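Local structure of iron transport multicopper oxidase FET3 (Saccharomyces cerevisiae, 1ZPU) at residues F65-T79 / K452-H464. The protein oxidises ferrous to ferric iron with four bound copper ions and dioxygen, supplying the permease FTR1 for high-affinity iron uptake in yeast. Numbering follows the deposited sequence.
Sequences FQNGTASMDGVPFLT and KADNPGVWFFHCH. With CU1 (copper (I) ion), chain B; CU1 (copper (I) ion), chain C; CU1 (copper (I) ion), chain D; NAG (2-acetamido-2-deoxy-beta-D-glucopyranose), chain E.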
loop_
_atom_site.group_PDB
_atom_site.type_symbol
_atom_site.label_atom_id
_atom_site.label_comp_id
_atom_site.label_asym_id
_atom_site.label_seq_id
_atom_site.Cartn_x
_atom_site.Cartn_y
_atom_site.Cartn_z
ATOM N N PHE A 65 10.274 -5.485 5.627
ATOM C CA PHE A 65 10.724 -4.622 6.720
ATOM C C PHE A 65 12.025 -3.889 6.427
ATOM O O PHE A 65 12.352 -2.908 7.095
ATOM C CB PHE A 65 10.848 -5.415 8.023
ATOM C CG PHE A 65 9.528 -5.934 8.554
ATOM C CD1 PHE A 65 8.337 -5.238 8.325
ATOM C CD2 PHE A 65 9.481 -7.105 9.299
ATOM C CE1 PHE A 65 7.132 -5.715 8.806
ATOM C CE2 PHE A 65 8.277 -7.579 9.785
ATOM C CZ PHE A 65 7.105 -6.883 9.546
ATOM N N GLN A 66 12.768 -4.381 5.436
ATOM C CA GLN A 66 14.028 -3.780 5.001
ATOM C C GLN A 66 14.964 -3.490 6.180
ATOM O O GLN A 66 15.671 -2.483 6.203
ATOM C CB GLN A 66 13.763 -2.523 4.147
ATOM C CG GLN A 66 12.888 -2.740 2.882
ATOM C CD GLN A 66 13.520 -3.679 1.840
ATOM O OE1 GLN A 66 14.712 -4.023 1.912
ATOM N NE2 GLN A 66 12.720 -4.089 0.862
ATOM N N ASN A 67 14.959 -4.400 7.153
ATOM C CA ASN A 67 15.723 -4.270 8.394
ATOM C C ASN A 67 17.206 -4.181 8.094
ATOM O O ASN A 67 17.789 -5.130 7.590
ATOM C CB ASN A 67 15.430 -5.472 9.298
ATOM C CG ASN A 67 15.680 -5.190 10.764
ATOM O OD1 ASN A 67 16.637 -4.512 11.127
ATOM N ND2 ASN A 67 14.825 -5.744 11.618
ATOM N N GLY A 68 17.805 -3.030 8.379
ATOM C CA GLY A 68 19.229 -2.814 8.123
ATOM C C GLY A 68 19.566 -2.335 6.720
ATOM O O GLY A 68 20.723 -2.020 6.436
ATOM N N THR A 69 18.564 -2.268 5.846
ATOM C CA THR A 69 18.760 -1.857 4.459
ATOM C C THR A 69 17.677 -0.878 3.992
ATOM O O THR A 69 17.073 -1.074 2.937
ATOM C CB THR A 69 18.764 -3.076 3.506
ATOM O OG1 THR A 69 17.587 -3.868 3.724
ATOM C CG2 THR A 69 20.002 -3.937 3.702
ATOM N N ALA A 70 17.440 0.177 4.779
ATOM C CA ALA A 70 16.445 1.232 4.463
ATOM C C ALA A 70 16.576 1.803 3.050
ATOM O O ALA A 70 15.592 2.133 2.405
ATOM C CB ALA A 70 16.523 2.363 5.482
ATOM N N SER A 71 17.805 1.922 2.582
ATOM C CA SER A 71 18.113 2.366 1.231
ATOM C C SER A 71 17.317 1.624 0.145
ATOM O O SER A 71 17.184 2.101 -0.979
ATOM C CB SER A 71 19.622 2.182 1.008
ATOM O OG SER A 71 19.923 2.015 -0.358
ATOM N N MET A 72 16.797 0.451 0.481
ATOM C CA MET A 72 16.196 -0.420 -0.525
ATOM C C MET A 72 14.670 -0.375 -0.523
ATOM O O MET A 72 14.030 -1.109 -1.277
ATOM C CB MET A 72 16.663 -1.875 -0.355
ATOM C CG MET A 72 18.169 -2.092 -0.392
ATOM S SD MET A 72 18.898 -1.640 -1.971
ATOM C CE MET A 72 20.652 -1.722 -1.579
ATOM N N ASP A 73 14.092 0.492 0.308
ATOM C CA ASP A 73 12.640 0.561 0.467
ATOM C C ASP A 73 11.923 1.105 -0.762
ATOM O O ASP A 73 10.743 0.825 -0.969
ATOM C CB ASP A 73 12.265 1.404 1.680
ATOM C CG ASP A 73 10.840 1.156 2.136
ATOM O OD1 ASP A 73 10.423 -0.021 2.146
ATOM O OD2 ASP A 73 10.150 2.136 2.486
ATOM N N GLY A 74 12.634 1.897 -1.558
ATOM C CA GLY A 74 12.127 2.367 -2.849
ATOM C C GLY A 74 11.146 3.523 -2.832
ATOM O O GLY A 74 10.280 3.606 -3.685
ATOM N N VAL A 75 11.283 4.426 -1.869
ATOM C CA VAL A 75 10.451 5.618 -1.831
ATOM C C VAL A 75 11.327 6.826 -2.133
ATOM O O VAL A 75 12.186 7.180 -1.325
ATOM C CB VAL A 75 9.740 5.801 -0.471
ATOM C CG1 VAL A 75 8.866 7.029 -0.513
ATOM C CG2 VAL A 75 8.904 4.583 -0.132
ATOM N N PRO A 76 11.143 7.428 -3.320
ATOM C CA PRO A 76 11.873 8.638 -3.675
ATOM C C PRO A 76 11.695 9.762 -2.648
ATOM O O PRO A 76 10.609 9.951 -2.098
ATOM C CB PRO A 76 11.324 9.010 -5.055
ATOM C CG PRO A 76 10.116 8.155 -5.262
ATOM C CD PRO A 76 10.278 6.950 -4.411
ATOM N N PHE A 77 12.802 10.451 -2.372
ATOM C CA PHE A 77 12.919 11.520 -1.367
ATOM C C PHE A 77 12.678 11.124 0.093
ATOM O O PHE A 77 12.619 11.973 0.977
ATOM C CB PHE A 77 12.152 12.773 -1.798
ATOM C CG PHE A 77 12.718 13.401 -3.026
ATOM C CD1 PHE A 77 12.117 13.204 -4.257
ATOM C CD2 PHE A 77 13.890 14.138 -2.961
ATOM C CE1 PHE A 77 12.655 13.763 -5.406
ATOM C CE2 PHE A 77 14.442 14.706 -4.102
ATOM C CZ PHE A 77 13.828 14.516 -5.328
ATOM N N LEU A 78 12.566 9.822 0.330
ATOM C CA LEU A 78 12.623 9.242 1.668
ATOM C C LEU A 78 13.874 8.385 1.730
ATOM O O LEU A 78 14.739 8.551 2.607
ATOM C CB LEU A 78 11.426 8.323 1.903
ATOM C CG LEU A 78 10.024 8.773 2.321
ATOM C CD1 LEU A 78 9.781 8.469 3.786
ATOM C CD2 LEU A 78 9.720 10.215 1.975
ATOM N N THR A 79 13.977 7.501 0.746
ATOM C CA THR A 79 14.834 6.341 0.807
ATOM C C THR A 79 15.889 6.360 -0.290
ATOM O O THR A 79 16.948 5.739 -0.175
ATOM C CB THR A 79 13.922 5.102 0.712
ATOM O OG1 THR A 79 13.640 4.637 2.038
ATOM C CG2 THR A 79 14.520 3.981 -0.145
ATOM N N LYS A 452 6.620 -1.013 18.044
ATOM C CA LYS A 452 7.906 -0.740 18.674
ATOM C C LYS A 452 8.898 -0.216 17.642
ATOM O O LYS A 452 9.023 -0.775 16.562
ATOM C CB LYS A 452 8.449 -2.024 19.302
ATOM C CG LYS A 452 9.549 -1.803 20.325
ATOM C CD LYS A 452 10.201 -3.113 20.695
ATOM C CE LYS A 452 11.176 -2.928 21.822
ATOM N NZ LYS A 452 11.754 -4.238 22.197
ATOM N N ALA A 453 9.606 0.856 17.967
ATOM C CA ALA A 453 10.648 1.350 17.075
ATOM C C ALA A 453 11.909 0.496 17.224
ATOM O O ALA A 453 12.871 0.874 17.898
ATOM C CB ALA A 453 10.935 2.815 17.339
ATOM N N ASP A 454 11.881 -0.674 16.601
ATOM C CA ASP A 454 12.985 -1.615 16.684
ATOM C C ASP A 454 13.578 -1.865 15.305
ATOM O O ASP A 454 14.272 -2.853 15.083
ATOM C CB ASP A 454 12.520 -2.926 17.333
ATOM C CG ASP A 454 11.358 -3.598 16.580
ATOM O OD1 ASP A 454 11.053 -4.760 16.914
ATOM O OD2 ASP A 454 10.747 -2.990 15.671
ATOM N N ASN A 455 13.293 -0.967 14.375
ATOM C CA ASN A 455 13.741 -1.137 13.004
ATOM C C ASN A 455 14.293 0.162 12.436
ATOM O O ASN A 455 13.613 0.836 11.656
ATOM C CB ASN A 455 12.600 -1.666 12.131
ATOM C CG ASN A 455 13.076 -2.142 10.776
ATOM O OD1 ASN A 455 14.272 -2.198 10.510
ATOM N ND2 ASN A 455 12.140 -2.495 9.914
ATOM N N PRO A 456 15.532 0.522 12.828
ATOM C CA PRO A 456 16.142 1.762 12.340
ATOM C C PRO A 456 15.909 1.949 10.841
ATOM O O PRO A 456 16.181 1.039 10.054
ATOM C CB PRO A 456 17.631 1.568 12.662
ATOM C CG PRO A 456 17.626 0.710 13.886
ATOM C CD PRO A 456 16.424 -0.200 13.757
ATOM N N GLY A 457 15.368 3.105 10.470
ATOM C CA GLY A 457 15.080 3.402 9.069
ATOM C C GLY A 457 14.275 4.669 8.874
ATOM O O GLY A 457 14.002 5.399 9.826
ATOM N N VAL A 458 13.900 4.929 7.628
ATOM C CA VAL A 458 13.103 6.092 7.284
ATOM C C VAL A 458 11.851 5.524 6.669
ATOM O O VAL A 458 11.925 4.888 5.625
ATOM C CB VAL A 458 13.841 7.021 6.287
ATOM C CG1 VAL A 458 12.963 8.162 5.871
ATOM C CG2 VAL A 458 15.121 7.559 6.898
ATOM N N TRP A 459 10.712 5.736 7.323
ATOM C CA TRP A 459 9.481 5.044 6.955
ATOM C C TRP A 459 8.307 5.972 6.634
ATOM O O TRP A 459 7.960 6.834 7.433
ATOM C CB TRP A 459 9.068 4.065 8.054
ATOM C CG TRP A 459 10.144 3.141 8.550
ATOM C CD1 TRP A 459 10.609 3.058 9.824
ATOM C CD2 TRP A 459 10.884 2.170 7.797
ATOM N NE1 TRP A 459 11.583 2.106 9.916
ATOM C CE2 TRP A 459 11.771 1.541 8.686
ATOM C CE3 TRP A 459 10.892 1.780 6.454
ATOM C CZ2 TRP A 459 12.652 0.539 8.282
ATOM C CZ3 TRP A 459 11.763 0.776 6.055
ATOM C CH2 TRP A 459 12.627 0.170 6.964
ATOM N N PHE A 460 7.689 5.753 5.474
ATOM C CA PHE A 460 6.562 6.546 5.004
ATOM C C PHE A 460 5.282 6.051 5.665
ATOM O O PHE A 460 5.019 4.848 5.707
ATOM C CB PHE A 460 6.460 6.443 3.470
ATOM C CG PHE A 460 5.964 7.692 2.780
ATOM C CD1 PHE A 460 5.715 8.867 3.484
ATOM C CD2 PHE A 460 5.780 7.699 1.398
ATOM C CE1 PHE A 460 5.262 10.025 2.816
ATOM C CE2 PHE A 460 5.340 8.863 0.718
ATOM C CZ PHE A 460 5.077 10.015 1.430
ATOM N N PHE A 461 4.502 6.978 6.208
ATOM C CA PHE A 461 3.156 6.656 6.672
ATOM C C PHE A 461 2.139 7.471 5.883
ATOM O O PHE A 461 2.093 8.697 6.016
ATOM C CB PHE A 461 2.992 6.909 8.168
ATOM C CG PHE A 461 1.616 6.616 8.670
ATOM C CD1 PHE A 461 1.210 5.307 8.888
ATOM C CD2 PHE A 461 0.713 7.651 8.903
ATOM C CE1 PHE A 461 -0.067 5.031 9.345
ATOM C CE2 PHE A 461 -0.579 7.382 9.354
ATOM C CZ PHE A 461 -0.963 6.063 9.577
ATOM N N HIS A 462 1.333 6.795 5.068
ATOM C CA HIS A 462 0.451 7.488 4.140
ATOM C C HIS A 462 -0.773 6.691 3.765
ATOM O O HIS A 462 -0.839 5.480 3.993
ATOM C CB HIS A 462 1.199 7.810 2.852
ATOM C CG HIS A 462 1.602 6.597 2.079
ATOM N ND1 HIS A 462 0.806 6.040 1.100
ATOM C CD2 HIS A 462 2.712 5.827 2.147
ATOM C CE1 HIS A 462 1.407 4.972 0.604
ATOM N NE2 HIS A 462 2.563 4.819 1.224
ATOM N N CYS A 463 -1.721 7.381 3.145
ATOM C CA CYS A 463 -2.844 6.741 2.498
ATOM C C CYS A 463 -2.386 6.086 1.196
ATOM O O CYS A 463 -1.651 6.676 0.397
ATOM C CB CYS A 463 -3.931 7.763 2.223
ATOM S SG CYS A 463 -5.400 7.042 1.517
ATOM N N HIS A 464 -2.818 4.856 0.983
ATOM C CA HIS A 464 -2.407 4.099 -0.183
ATOM C C HIS A 464 -3.297 4.334 -1.410
ATOM O O HIS A 464 -3.110 3.697 -2.441
ATOM C CB HIS A 464 -2.317 2.622 0.149
ATOM C CG HIS A 464 -1.222 1.924 -0.582
ATOM N ND1 HIS A 464 -1.281 1.659 -1.935
ATOM C CD2 HIS A 464 -0.021 1.460 -0.159
ATOM C CE1 HIS A 464 -0.166 1.053 -2.309
ATOM N NE2 HIS A 464 0.613 0.914 -1.248
HETATM CU CU CU1 B . 4.407 3.870 0.461
HETATM CU CU CU1 C . 2.339 -0.496 -1.208
HETATM CU CU CU1 D . -7.107 8.406 1.344
HETATM C C1 NAG E . 15.265 -5.681 12.994
HETATM C C2 NAG E . 13.972 -6.215 13.611
HETATM C C3 NAG E . 14.091 -6.416 15.119
HETATM C C4 NAG E . 15.344 -7.232 15.462
HETATM C C5 NAG E . 16.563 -6.656 14.717
HETATM C C6 NAG E . 17.822 -7.481 14.950
HETATM C C7 NAG E . 11.844 -5.797 12.495
HETATM C C8 NAG E . 10.825 -4.768 12.100
HETATM N N2 NAG E . 12.834 -5.368 13.295
HETATM O O3 NAG E . 12.942 -7.101 15.559
HETATM O O4 NAG E . 15.545 -7.317 16.869
HETATM O O5 NAG E . 16.307 -6.589 13.317
HETATM O O6 NAG E . 17.620 -8.781 14.441
HETATM O O7 NAG E . 11.738 -6.961 12.080
#
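Leu-78 packs against Val-458 and Phe-460 at the tight end of this contact, where a loop of the first plastocyanin-like domain lies on strand 457-463 of the third. Leu-78 CD1 sits 3.8 Å from Val-458 CG1 and against Phe-460 CB, while CD2 lies over one face of the Phe-460 ring; Val-75 CG1 comes within 3.7 Å of Phe-460 CD2. Between the two ends, the carboxylate of Asp-73 meets the Trp-459 rim near the ring plane, the two planes 88° apart. The indole is anchored in its own plane by NE1 to Asn-455 O, 3.0 Å.

The partly exposed end is polar and carries the glycan on Asn-67, whose sugar makes weak hydrogen bonds from N2 to Asp-454 O and from O3 to Asp-454 OD1. With CG anti to the backbone N (chi1 -168°), Asn-455 directs ND2 to Phe-65 O at 2.9 Å, N-H...O 156°, the acceptor near the amide plane. A leucine here would probably leave Phe-65 O without this donor and weaken the tie between the domains. His-462 and His-464 bind the type 3 coppers and Cys-463 the type 1 ion; with Asp-73 OD2 hydrogen-bonded to His-397 ND1, this interdomain joint may steady a copper ligand.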